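Local coordinates for BH2414 protein (Bacillus halodurans, PDB 3ON1) that is of unknown function but belongs to the ribosomal protein L7Ae/L30e/S12e/Gadd45 family, many of whose members bind RNA, so it may do so too, at residues K51-C56 with I61-V66; L37-S42 with R93-L98; Q18-E23 with V27-N32; S8-A13 with R74-H79. All blocks are in the same frame, centred on the assembly; numbering follows the deposited sequence.

Contact 1: K51-C56 with I61-V66; sequences KLLDKC and IPVKVV
This is an apolar helix-on-strand contact within a beta-alpha-beta unit, where Cys56 and Leu53 of helix 46-59 lie against Val63 at the start of the edge strand 63-66. The chain leaves the helix and turns back almost at once, so the two axes run nearly antiparallel, at 158°, and 9.5 Å apart. Val63 divides its two methyls between the helix residues. CG1, anti to the backbone N (chi1 179°), faces Leu53, whose CD2 lies 3.6 Å from Val63 CB as the two side chains cross obliquely. The other branch, CG2, presses against Cys56 and comes within 3.2 Å of Cys56 CB, closer than usual for two carbons, while Cys56 SG stands 3.6 Å from the same methyl. The return of the chain is pinned at the backbone, where Ile61 N donates to Cys56 O at 2.8 Å, reaching the oxygen from a position tilted 27° out of the carbonyl plane. Beside this bond Cys56 CB and Ile61 CB pack 4.0 Å apart. Leu53 stands at the exposed margin, whereas Cys56 is buried. Strand 37-41 lies alongside, and the side chains of Cys56 and Val63 reach its Val38 and Leu40, respectively. On the helix, Lys51 and Leu52 pack on Val27 of helix 23-31, which covers the same sheet face.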
loop_
_atom_site.group_PDB
_atom_site.type_symbol
_atom_site.label_atom_id
_atom_site.label_comp_id
_atom_site.label_asym_id
_atom_site.label_seq_id
_atom_site.Cartn_x
_atom_site.Cartn_y
_atom_site.Cartn_z
ATOM N N LYS A 51 12.597 5.866 1.191
ATOM C CA LYS A 51 12.945 4.495 1.586
ATOM C C LYS A 51 12.142 3.460 0.803
ATOM O O LYS A 51 12.711 2.527 0.232
ATOM C CB LYS A 51 12.772 4.285 3.094
ATOM C CG LYS A 51 13.243 2.919 3.586
ATOM C CD LYS A 51 13.258 2.859 5.101
ATOM C CE LYS A 51 13.288 1.417 5.601
ATOM N NZ LYS A 51 13.139 1.313 7.095
ATOM N N LEU A 52 10.820 3.628 0.786
ATOM C CA LEU A 52 9.947 2.701 0.068
ATOM C C LEU A 52 10.216 2.725 -1.431
ATOM O O LEU A 52 10.319 1.671 -2.055
ATOM C CB LEU A 52 8.470 2.987 0.352
ATOM C CG LEU A 52 7.847 2.262 1.551
ATOM C CD1 LEU A 52 7.992 0.743 1.424
ATOM C CD2 LEU A 52 8.446 2.752 2.858
ATOM N N LEU A 53 10.351 3.923 -1.999
ATOM C CA LEU A 53 10.580 4.067 -3.439
ATOM C C LEU A 53 11.925 3.478 -3.869
ATOM O O LEU A 53 12.013 2.858 -4.925
ATOM C CB LEU A 53 10.397 5.517 -3.905
ATOM C CG LEU A 53 8.932 5.968 -3.969
ATOM C CD1 LEU A 53 8.834 7.495 -3.939
ATOM C CD2 LEU A 53 8.209 5.390 -5.191
ATOM N N ASP A 54 12.951 3.656 -3.039
ATOM C CA ASP A 54 14.258 3.022 -3.258
ATOM C C ASP A 54 14.164 1.501 -3.194
ATOM O O ASP A 54 14.588 0.811 -4.126
ATOM C CB ASP A 54 15.287 3.505 -2.227
ATOM C CG ASP A 54 15.977 4.793 -2.635
ATOM O OD1 ASP A 54 15.981 5.125 -3.840
ATOM O OD2 ASP A 54 16.541 5.469 -1.745
ATOM N N LYS A 55 13.605 0.987 -2.095
ATOM C CA LYS A 55 13.521 -0.459 -1.852
ATOM C C LYS A 55 12.668 -1.159 -2.901
ATOM O O LYS A 55 13.092 -2.157 -3.483
ATOM C CB LYS A 55 12.969 -0.757 -0.447
ATOM C CG LYS A 55 13.874 -0.340 0.710
ATOM C CD LYS A 55 14.952 -1.374 1.020
ATOM C CE LYS A 55 15.909 -0.851 2.080
ATOM N NZ LYS A 55 17.014 -1.807 2.355
ATOM N N CYS A 56 11.474 -0.628 -3.154
ATOM C CA CYS A 56 10.572 -1.234 -4.136
ATOM C C CYS A 56 11.104 -1.106 -5.554
ATOM O O CYS A 56 10.880 -1.985 -6.380
ATOM C CB CYS A 56 9.172 -0.641 -4.038
ATOM S SG CYS A 56 8.336 -1.027 -2.493
ATOM N N ILE A 61 8.817 -3.598 -7.481
ATOM C CA ILE A 61 7.470 -3.631 -6.932
ATOM C C ILE A 61 6.859 -2.242 -7.131
ATOM O O ILE A 61 7.464 -1.238 -6.739
ATOM C CB ILE A 61 7.487 -4.014 -5.428
ATOM C CG1 ILE A 61 8.083 -5.414 -5.221
ATOM C CG2 ILE A 61 6.092 -3.929 -4.815
ATOM C CD1 ILE A 61 7.370 -6.533 -5.970
ATOM N N PRO A 62 5.667 -2.174 -7.754
ATOM C CA PRO A 62 5.037 -0.868 -7.939
ATOM C C PRO A 62 4.736 -0.176 -6.610
ATOM O O PRO A 62 4.384 -0.838 -5.622
ATOM C CB PRO A 62 3.742 -1.198 -8.691
ATOM C CG PRO A 62 3.503 -2.637 -8.432
ATOM C CD PRO A 62 4.870 -3.250 -8.360
ATOM N N VAL A 63 4.918 1.140 -6.599
ATOM C CA VAL A 63 4.597 1.987 -5.455
ATOM C C VAL A 63 3.674 3.091 -5.940
ATOM O O VAL A 63 3.983 3.791 -6.915
ATOM C CB VAL A 63 5.855 2.642 -4.827
ATOM C CG1 VAL A 63 5.467 3.544 -3.648
ATOM C CG2 VAL A 63 6.846 1.598 -4.370
ATOM N N LYS A 64 2.545 3.246 -5.263
ATOM C CA LYS A 64 1.633 4.345 -5.557
ATOM C C LYS A 64 1.635 5.310 -4.390
ATOM O O LYS A 64 1.659 4.894 -3.232
ATOM C CB LYS A 64 0.205 3.845 -5.833
ATOM C CG LYS A 64 0.100 2.811 -6.946
ATOM C CD LYS A 64 0.595 3.343 -8.279
ATOM C CE LYS A 64 0.766 2.210 -9.273
ATOM N NZ LYS A 64 1.449 2.681 -10.513
ATOM N N VAL A 65 1.635 6.600 -4.700
ATOM C CA VAL A 65 1.514 7.629 -3.675
ATOM C C VAL A 65 0.150 8.285 -3.849
ATOM O O VAL A 65 -0.084 8.978 -4.837
ATOM C CB VAL A 65 2.659 8.665 -3.752
ATOM C CG1 VAL A 65 2.485 9.733 -2.668
ATOM C CG2 VAL A 65 4.007 7.970 -3.615
ATOM N N VAL A 66 -0.748 8.041 -2.898
ATOM C CA VAL A 66 -2.156 8.439 -3.033
ATOM C C VAL A 66 -2.818 8.813 -1.713
ATOM O O VAL A 66 -2.358 8.414 -0.640
ATOM C CB VAL A 66 -3.013 7.319 -3.684
ATOM C CG1 VAL A 66 -2.765 7.229 -5.173
ATOM C CG2 VAL A 66 -2.784 5.981 -3.002
#

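Contact 2: L37-S42 with R93-L98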
loop_
_atom_site.group_PDB
_atom_site.type_symbol
_atom_site.label_atom_id
_atom_site.label_comp_id
_atom_site.label_asym_id
_atom_site.label_seq_id
_atom_site.Cartn_x
_atom_site.Cartn_y
_atom_site.Cartn_z
ATOM N N LEU A 37 2.495 -4.882 -4.195
ATOM C CA LEU A 37 2.190 -3.462 -4.390
ATOM C C LEU A 37 2.338 -2.754 -3.061
ATOM O O LEU A 37 1.907 -3.269 -2.026
ATOM C CB LEU A 37 0.763 -3.250 -4.929
ATOM C CG LEU A 37 0.190 -1.820 -4.958
ATOM C CD1 LEU A 37 0.891 -0.933 -5.989
ATOM C CD2 LEU A 37 -1.297 -1.840 -5.241
ATOM N N VAL A 38 2.945 -1.573 -3.095
ATOM C CA VAL A 38 2.993 -0.711 -1.920
ATOM C C VAL A 38 2.205 0.560 -2.206
ATOM O O VAL A 38 2.366 1.183 -3.250
ATOM C CB VAL A 38 4.449 -0.396 -1.501
ATOM C CG1 VAL A 38 4.486 0.660 -0.398
ATOM C CG2 VAL A 38 5.139 -1.678 -1.035
ATOM N N ILE A 39 1.319 0.900 -1.279
ATOM C CA ILE A 39 0.572 2.150 -1.330
ATOM C C ILE A 39 1.078 3.058 -0.223
ATOM O O ILE A 39 1.090 2.674 0.947
ATOM C CB ILE A 39 -0.946 1.907 -1.204
ATOM C CG1 ILE A 39 -1.459 1.161 -2.443
ATOM C CG2 ILE A 39 -1.694 3.233 -1.019
ATOM C CD1 ILE A 39 -2.852 0.555 -2.287
ATOM N N LEU A 40 1.517 4.252 -0.609
ATOM C CA LEU A 40 2.025 5.234 0.341
ATOM C C LEU A 40 1.072 6.404 0.410
ATOM O O LEU A 40 0.646 6.914 -0.617
ATOM C CB LEU A 40 3.382 5.765 -0.114
ATOM C CG LEU A 40 4.642 4.920 -0.018
ATOM C CD1 LEU A 40 5.765 5.661 -0.713
ATOM C CD2 LEU A 40 4.984 4.673 1.436
ATOM N N SER A 41 0.747 6.841 1.622
ATOM C CA SER A 41 -0.023 8.064 1.796
ATOM C C SER A 41 0.740 9.256 1.232
ATOM O O SER A 41 1.962 9.346 1.403
ATOM C CB SER A 41 -0.302 8.308 3.277
ATOM O OG SER A 41 -0.941 9.561 3.448
ATOM N N SER A 42 0.026 10.176 0.582
ATOM C CA SER A 42 0.636 11.446 0.160
ATOM C C SER A 42 1.250 12.215 1.336
ATOM O O SER A 42 2.175 13.012 1.146
ATOM C CB SER A 42 -0.374 12.332 -0.567
ATOM O OG SER A 42 -0.840 11.707 -1.749
ATOM N N ARG A 93 -2.649 -6.008 -8.661
ATOM C CA ARG A 93 -2.860 -5.647 -10.065
ATOM C C ARG A 93 -4.034 -4.686 -10.192
ATOM O O ARG A 93 -3.905 -3.608 -10.778
ATOM C CB ARG A 93 -3.095 -6.894 -10.927
ATOM C CG ARG A 93 -1.820 -7.587 -11.381
ATOM C CD ARG A 93 -2.072 -8.562 -12.528
ATOM N NE ARG A 93 -3.073 -9.560 -12.174
ATOM C CZ ARG A 93 -2.798 -10.703 -11.558
ATOM N NH1 ARG A 93 -1.546 -10.999 -11.236
ATOM N NH2 ARG A 93 -3.772 -11.551 -11.270
ATOM N N LYS A 94 -5.164 -5.069 -9.601
ATOM C CA LYS A 94 -6.396 -4.301 -9.716
ATOM C C LYS A 94 -6.306 -2.929 -9.035
ATOM O O LYS A 94 -6.749 -1.922 -9.600
ATOM C CB LYS A 94 -7.583 -5.113 -9.187
ATOM C CG LYS A 94 -8.955 -4.491 -9.462
ATOM C CD LYS A 94 -9.213 -4.355 -10.945
ATOM C CE LYS A 94 -10.698 -4.312 -11.244
ATOM N NZ LYS A 94 -10.904 -4.390 -12.702
ATOM N N LEU A 95 -5.725 -2.889 -7.836
ATOM C CA LEU A 95 -5.539 -1.618 -7.138
ATOM C C LEU A 95 -4.666 -0.671 -7.959
ATOM O O LEU A 95 -4.984 0.507 -8.089
ATOM C CB LEU A 95 -4.946 -1.834 -5.743
ATOM C CG LEU A 95 -5.899 -2.425 -4.698
ATOM C CD1 LEU A 95 -5.109 -3.005 -3.535
ATOM C CD2 LEU A 95 -6.927 -1.403 -4.217
ATOM N N ALA A 96 -3.583 -1.194 -8.533
ATOM C CA ALA A 96 -2.682 -0.379 -9.346
ATOM C C ALA A 96 -3.406 0.169 -10.574
ATOM O O ALA A 96 -3.272 1.348 -10.900
ATOM C CB ALA A 96 -1.443 -1.176 -9.753
ATOM N N ALA A 97 -4.192 -0.680 -11.237
ATOM C CA ALA A 97 -4.962 -0.268 -12.412
ATOM C C ALA A 97 -5.954 0.842 -12.073
ATOM O O ALA A 97 -6.100 1.802 -12.830
ATOM C CB ALA A 97 -5.682 -1.458 -13.025
ATOM N N LEU A 98 -6.612 0.718 -10.922
ATOM C CA LEU A 98 -7.595 1.705 -10.488
ATOM C C LEU A 98 -6.936 3.043 -10.168
ATOM O O LEU A 98 -7.421 4.102 -10.579
ATOM C CB LEU A 98 -8.384 1.185 -9.284
ATOM C CG LEU A 98 -9.419 0.092 -9.567
ATOM C CD1 LEU A 98 -9.883 -0.532 -8.263
ATOM C CD2 LEU A 98 -10.599 0.647 -10.353
#
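Leu95 is the first residue of segment 93-98 to press on strand 37-41, and it does so with two parts of its side chain. Its CB receives the tip of Leu37, with Leu37 CD2 3.7 Å from Leu95 CB, and the two leucine side chains cross at about a right angle. Leu37 reaches over because its CG lies anti to the backbone N (chi1 169°), which carries both methyls off the strand toward the helix. Further out, Leu95 CD1 meets Ile39 CD1 at 4.4 Å, a looser methyl-to-methyl touch two residues along the strand. The CD2 branch of Leu95 packs on Leu9 and the backbone of Leu10 in helix 5-15, so one buried side chain touches both strand 37-41 and helix 5-15. At Ala96 the fork of Leu37 is used again: Leu37 CD1 stands 4.4 Å from Ala96 CB, while its CD2 lies 4.1 Å from Ala96 N in simple packing. Beyond Ala96 the residues no longer touch this strand, and Leu98 packs on Lys5 and Trp6 of helix 5-15. The strand and helix axes approach to 9.3 Å at an angle of 44°. Leu37 and Ile39 point to this helix, whereas the alternate residues Val38 and Leu40 meet helix 46-59 on the other face. A sheet lined on both faces by helices in this way is the alpha-beta-alpha sandwich of the L7Ae/L30e family.

Contact 3: Q18-E23 with V27-N32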
loop_
_atom_site.group_PDB
_atom_site.type_symbol
_atom_site.label_atom_id
_atom_site.label_comp_id
_atom_site.label_asym_id
_atom_site.label_seq_id
_atom_site.Cartn_x
_atom_site.Cartn_y
_atom_site.Cartn_z
ATOM N N GLN A 18 -5.245 -9.523 3.531
ATOM C CA GLN A 18 -4.227 -9.488 2.487
ATOM C C GLN A 18 -3.393 -8.214 2.533
ATOM O O GLN A 18 -2.719 -7.876 1.563
ATOM C CB GLN A 18 -4.869 -9.654 1.108
ATOM C CG GLN A 18 -5.532 -11.015 0.911
ATOM C CD GLN A 18 -4.559 -12.152 1.157
ATOM O OE1 GLN A 18 -3.521 -12.230 0.505
ATOM N NE2 GLN A 18 -4.870 -13.014 2.122
ATOM N N LEU A 19 -3.439 -7.511 3.662
ATOM C CA LEU A 19 -2.648 -6.290 3.820
ATOM C C LEU A 19 -1.719 -6.328 5.017
ATOM O O LEU A 19 -2.019 -6.962 6.041
ATOM C CB LEU A 19 -3.560 -5.066 3.961
ATOM C CG LEU A 19 -4.585 -4.791 2.863
ATOM C CD1 LEU A 19 -5.391 -3.568 3.270
ATOM C CD2 LEU A 19 -3.925 -4.540 1.527
ATOM N N LEU A 20 -0.581 -5.650 4.859
ATOM C CA LEU A 20 0.341 -5.335 5.944
ATOM C C LEU A 20 0.450 -3.818 6.038
ATOM O O LEU A 20 0.272 -3.124 5.037
ATOM C CB LEU A 20 1.720 -5.935 5.665
ATOM C CG LEU A 20 1.798 -7.456 5.767
ATOM C CD1 LEU A 20 3.186 -7.952 5.402
ATOM C CD2 LEU A 20 1.418 -7.911 7.166
ATOM N N THR A 21 0.716 -3.295 7.233
ATOM C CA THR A 21 0.965 -1.867 7.366
ATOM C C THR A 21 2.207 -1.604 8.187
ATOM O O THR A 21 2.668 -2.477 8.932
ATOM C CB THR A 21 -0.240 -1.108 7.981
ATOM O OG1 THR A 21 -0.420 -1.488 9.352
ATOM C CG2 THR A 21 -1.522 -1.369 7.183
ATOM N N GLY A 22 2.736 -0.394 8.049
ATOM C CA GLY A 22 3.910 0.020 8.805
ATOM C C GLY A 22 5.151 -0.055 7.952
ATOM O O GLY A 22 5.379 -1.046 7.262
ATOM N N GLU A 23 5.953 1.001 8.005
ATOM C CA GLU A 23 7.134 1.118 7.168
ATOM C C GLU A 23 8.076 -0.089 7.271
ATOM O O GLU A 23 8.420 -0.680 6.251
ATOM C CB GLU A 23 7.874 2.414 7.492
ATOM C CG GLU A 23 9.047 2.708 6.587
ATOM C CD GLU A 23 9.742 4.000 6.953
ATOM O OE1 GLU A 23 9.127 4.844 7.637
ATOM O OE2 GLU A 23 10.903 4.172 6.550
ATOM N N VAL A 27 8.591 -3.031 4.405
ATOM C CA VAL A 27 9.935 -3.226 3.841
ATOM C C VAL A 27 10.394 -4.684 3.969
ATOM O O VAL A 27 10.869 -5.273 2.998
ATOM C CB VAL A 27 10.978 -2.248 4.457
ATOM C CG1 VAL A 27 12.409 -2.697 4.141
ATOM C CG2 VAL A 27 10.748 -0.838 3.937
ATOM N N LYS A 28 10.227 -5.256 5.159
ATOM C CA LYS A 28 10.603 -6.641 5.413
ATOM C C LYS A 28 9.837 -7.605 4.509
ATOM O O LYS A 28 10.421 -8.537 3.953
ATOM C CB LYS A 28 10.372 -6.985 6.883
ATOM C CG LYS A 28 10.951 -8.316 7.300
ATOM C CD LYS A 28 10.760 -8.530 8.786
ATOM C CE LYS A 28 10.992 -9.978 9.156
ATOM N NZ LYS A 28 10.731 -10.219 10.600
ATOM N N ALA A 29 8.537 -7.359 4.348
ATOM C CA ALA A 29 7.690 -8.199 3.502
ATOM C C ALA A 29 8.060 -8.108 2.026
ATOM O O ALA A 29 8.036 -9.114 1.324
ATOM C CB ALA A 29 6.219 -7.872 3.714
ATOM N N VAL A 30 8.408 -6.904 1.567
ATOM C CA VAL A 30 8.909 -6.701 0.203
ATOM C C VAL A 30 10.167 -7.547 -0.013
ATOM O O VAL A 30 10.292 -8.263 -1.012
ATOM C CB VAL A 30 9.185 -5.201 -0.090
ATOM C CG1 VAL A 30 10.046 -5.020 -1.339
ATOM C CG2 VAL A 30 7.871 -4.434 -0.254
ATOM N N GLN A 31 11.079 -7.487 0.951
ATOM C CA GLN A 31 12.337 -8.229 0.852
ATOM C C GLN A 31 12.122 -9.741 0.864
ATOM O O GLN A 31 12.908 -10.486 0.270
ATOM C CB GLN A 31 13.292 -7.817 1.965
ATOM C CG GLN A 31 13.774 -6.391 1.849
ATOM C CD GLN A 31 14.436 -5.891 3.114
ATOM O OE1 GLN A 31 14.214 -6.427 4.204
ATOM N NE2 GLN A 31 15.240 -4.848 2.980
ATOM N N ASN A 32 11.049 -10.184 1.520
ATOM C CA ASN A 32 10.689 -11.603 1.572
ATOM C C ASN A 32 9.801 -12.076 0.426
ATOM O O ASN A 32 9.338 -13.218 0.422
ATOM C CB ASN A 32 10.031 -11.931 2.910
ATOM C CG ASN A 32 11.040 -12.256 3.985
ATOM O OD1 ASN A 32 11.938 -13.080 3.787
ATOM N ND2 ASN A 32 10.892 -11.621 5.141
#
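Leu20, on the edge strand 19-21, reaches across to Ala29 of helix 23-31. Its CB points at the helix but is still 5.3 Å from Ala29 CB. CG, anti to the carbonyl carbon of Leu20 (chi1 -71°), closes that gap only slightly. The branch then decides the contact: Leu20 CD1 extends to 3.5 Å from Ala29 CB, while CD2 turns from the helix and lies 5.9 Å from Ala29 CB. Leu20 has a second conformer, so this touch describes one of two placements and is not certain to be permanent. Ala29 also packs on Val35, in the connection that follows the helix. Between strand and helix lies the turn at Gly22, the N-cap residue, at whose backbone angles (phi 101°) a CB would run into the carbonyl oxygen of Thr21. In L7Ae and L30e relatives the start of the corresponding helix takes part in RNA recognition; a similar role here is possible but not established. In the first turn of the helix Val27 N donates to Glu23 O at 3.0 Å, a nearly straight bond with an N-H...O angle of 166°. Val27 CG2 sits beside the same oxygen, 3.3 Å from Glu23 O, so the carbonyl is flanked by a methyl as well as held by the amide. The Glu23 side chain, fully extended, leads away from residues 27-32, and its OE1 is hydrogen-bonded to Thr48 OG1 of helix 46-59.

Contact 4: S8-A13 with R74-H79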
loop_
_atom_site.group_PDB
_atom_site.type_symbol
_atom_site.label_atom_id
_atom_site.label_comp_id
_atom_site.label_asym_id
_atom_site.label_seq_id
_atom_site.Cartn_x
_atom_site.Cartn_y
_atom_site.Cartn_z
ATOM N N SER A 8 -12.573 1.262 -1.742
ATOM C CA SER A 8 -13.492 0.166 -1.454
ATOM C C SER A 8 -12.792 -1.183 -1.592
ATOM O O SER A 8 -12.933 -2.054 -0.734
ATOM C CB SER A 8 -14.705 0.227 -2.384
ATOM O OG SER A 8 -15.545 -0.895 -2.181
ATOM N N LEU A 9 -12.026 -1.341 -2.669
ATOM C CA LEU A 9 -11.286 -2.578 -2.915
ATOM C C LEU A 9 -10.227 -2.833 -1.838
ATOM O O LEU A 9 -10.002 -3.981 -1.435
ATOM C CB LEU A 9 -10.653 -2.568 -4.307
ATOM C CG LEU A 9 -10.118 -3.933 -4.749
ATOM C CD1 LEU A 9 -11.239 -4.962 -4.875
ATOM C CD2 LEU A 9 -9.347 -3.817 -6.049
ATOM N N LEU A 10 -9.591 -1.763 -1.374
ATOM C CA LEU A 10 -8.622 -1.849 -0.279
ATOM C C LEU A 10 -9.285 -2.416 0.986
ATOM O O LEU A 10 -8.692 -3.235 1.695
ATOM C CB LEU A 10 -8.001 -0.473 -0.029
ATOM C CG LEU A 10 -6.659 -0.333 0.689
ATOM C CD1 LEU A 10 -5.559 -1.168 0.036
ATOM C CD2 LEU A 10 -6.265 1.135 0.722
ATOM N N GLY A 11 -10.523 -1.991 1.240
ATOM C CA GLY A 11 -11.331 -2.523 2.340
ATOM C C GLY A 11 -11.563 -4.020 2.238
ATOM O O GLY A 11 -11.472 -4.740 3.233
ATOM N N LEU A 12 -11.865 -4.494 1.032
ATOM C CA LEU A 12 -12.018 -5.929 0.803
ATOM C C LEU A 12 -10.708 -6.685 1.014
ATOM O O LEU A 12 -10.716 -7.801 1.538
ATOM C CB LEU A 12 -12.584 -6.210 -0.592
ATOM C CG LEU A 12 -13.972 -5.630 -0.898
ATOM C CD1 LEU A 12 -14.454 -6.155 -2.232
ATOM C CD2 LEU A 12 -14.993 -5.962 0.183
ATOM N N ALA A 13 -9.590 -6.079 0.610
ATOM C CA ALA A 13 -8.265 -6.674 0.828
ATOM C C ALA A 13 -7.980 -6.816 2.324
ATOM O O ALA A 13 -7.451 -7.836 2.773
ATOM C CB ALA A 13 -7.176 -5.845 0.141
ATOM N N ARG A 74 -9.093 4.695 7.296
ATOM C CA ARG A 74 -10.545 4.459 7.252
ATOM C C ARG A 74 -10.898 3.285 6.354
ATOM O O ARG A 74 -11.669 2.401 6.745
ATOM C CB ARG A 74 -11.301 5.709 6.772
ATOM C CG ARG A 74 -12.816 5.503 6.634
ATOM C CD ARG A 74 -13.483 6.587 5.786
ATOM N NE ARG A 74 -14.895 6.298 5.524
ATOM C CZ ARG A 74 -15.895 6.725 6.289
ATOM N NH1 ARG A 74 -15.632 7.458 7.360
ATOM N NH2 ARG A 74 -17.154 6.421 5.991
ATOM N N ALA A 75 -10.315 3.277 5.153
ATOM C CA ALA A 75 -10.595 2.246 4.150
ATOM C C ALA A 75 -10.367 0.844 4.702
ATOM O O ALA A 75 -11.061 -0.095 4.317
ATOM C CB ALA A 75 -9.752 2.465 2.910
ATOM N N ILE A 76 -9.410 0.709 5.616
ATOM C CA ILE A 76 -9.078 -0.603 6.179
ATOM C C ILE A 76 -9.553 -0.798 7.636
ATOM O O ILE A 76 -9.129 -1.737 8.322
ATOM C CB ILE A 76 -7.572 -0.954 5.982
ATOM C CG1 ILE A 76 -6.673 -0.084 6.866
ATOM C CG2 ILE A 76 -7.184 -0.805 4.512
ATOM C CD1 ILE A 76 -5.259 -0.621 7.015
ATOM N N GLY A 77 -10.448 0.082 8.083
ATOM C CA GLY A 77 -11.073 -0.022 9.407
ATOM C C GLY A 77 -10.172 0.394 10.554
ATOM O O GLY A 77 -10.340 -0.061 11.687
ATOM N N LYS A 78 -9.209 1.257 10.253
ATOM C CA LYS A 78 -8.266 1.765 11.237
ATOM C C LYS A 78 -8.371 3.286 11.238
ATOM O O LYS A 78 -9.129 3.857 10.451
ATOM C CB LYS A 78 -6.838 1.317 10.889
ATOM C CG LYS A 78 -6.649 -0.197 10.766
ATOM C CD LYS A 78 -6.796 -0.910 12.110
ATOM C CE LYS A 78 -6.725 -2.420 11.940
ATOM N NZ LYS A 78 -6.833 -3.138 13.244
ATOM N N HIS A 79 -7.628 3.955 12.106
ATOM C CA HIS A 79 -7.739 5.406 12.152
ATOM C C HIS A 79 -6.907 6.070 11.062
ATOM O O HIS A 79 -7.451 6.781 10.196
ATOM C CB HIS A 79 -7.410 5.946 13.545
ATOM C CG HIS A 79 -8.376 5.497 14.598
ATOM N ND1 HIS A 79 -7.976 5.083 15.849
ATOM C CD2 HIS A 79 -9.725 5.366 14.572
ATOM C CE1 HIS A 79 -9.037 4.736 16.557
ATOM N NE2 HIS A 79 -10.110 4.898 15.804
#
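A Schellman motif ends helix 69-75, and the last residues before its glycine, Ala75 and Ile76, are the ones that rest on Leu10 and Gly11 of helix 5-15. In the motif Gly77, with positive phi, is the C-prime residue: Gly77 N bonds to Arg74 O at 2.9 Å, and Lys78 N reaches back to Gly73 O. At this turn the chain comes very near helix 5-15, the CA atoms of Gly11 and Ile76 being 4.8 Å apart. The nearest approach is made by backbone, with Gly11 CA 3.1 Å from Ala75 O. A glycine on helix 5-15 presents only hydrogens there, which lets the carbonyl end of the other helix lie directly against it. Leu10 fills the flank of this meeting. Its CG, anti to the backbone N (chi1 -159°), lies 3.9 Å from Ile76 CG2, and the two side chains pass at a slant to each other. The same Ile76 methyl also lies 4.0 Å from Leu10 O, so it touches both the side chain and the backbone of that residue. One of the leucine's methyls, CD2, stands 4.3 Å from Ala75 CB, extending the apolar patch toward the helical turn. On the sheet side, Leu19 of strand 19-21 packs on both Leu10 and Ile76, and so ties the pair of helices to the edge of the sheet. Leu9, on a different side of helix 5-15, meets Phe91 and Leu95 of helix 89-100.

How the contacts relate
Contacts 1, 2 and 3 each include a strand of one mixed sheet, and contact 4 packs beside it. Contacts 1 and 2 share its neighbouring strands 37-41 and 63-66, joined by Lys64 N to Val38 O (2.9 Å) and Lys64 O to Leu40 N (2.7 Å), with centres about 10 Å apart. Contact 3 meets contact 1 through helices 23-31 and 46-59, where Lys51 CE lies 3.8 Å from Val27 CG2. Contacts 2 and 4 join on the other face: Ile39 CD1 is 4.0 Å from Leu10 CD1. Leu19 links contacts 3 and 4, its CD1 3.5 Å from Ile76 CG2. Contacts 1 and 4, with centres about 20 Å apart, lie on opposite sides of the chain's centre and do not touch.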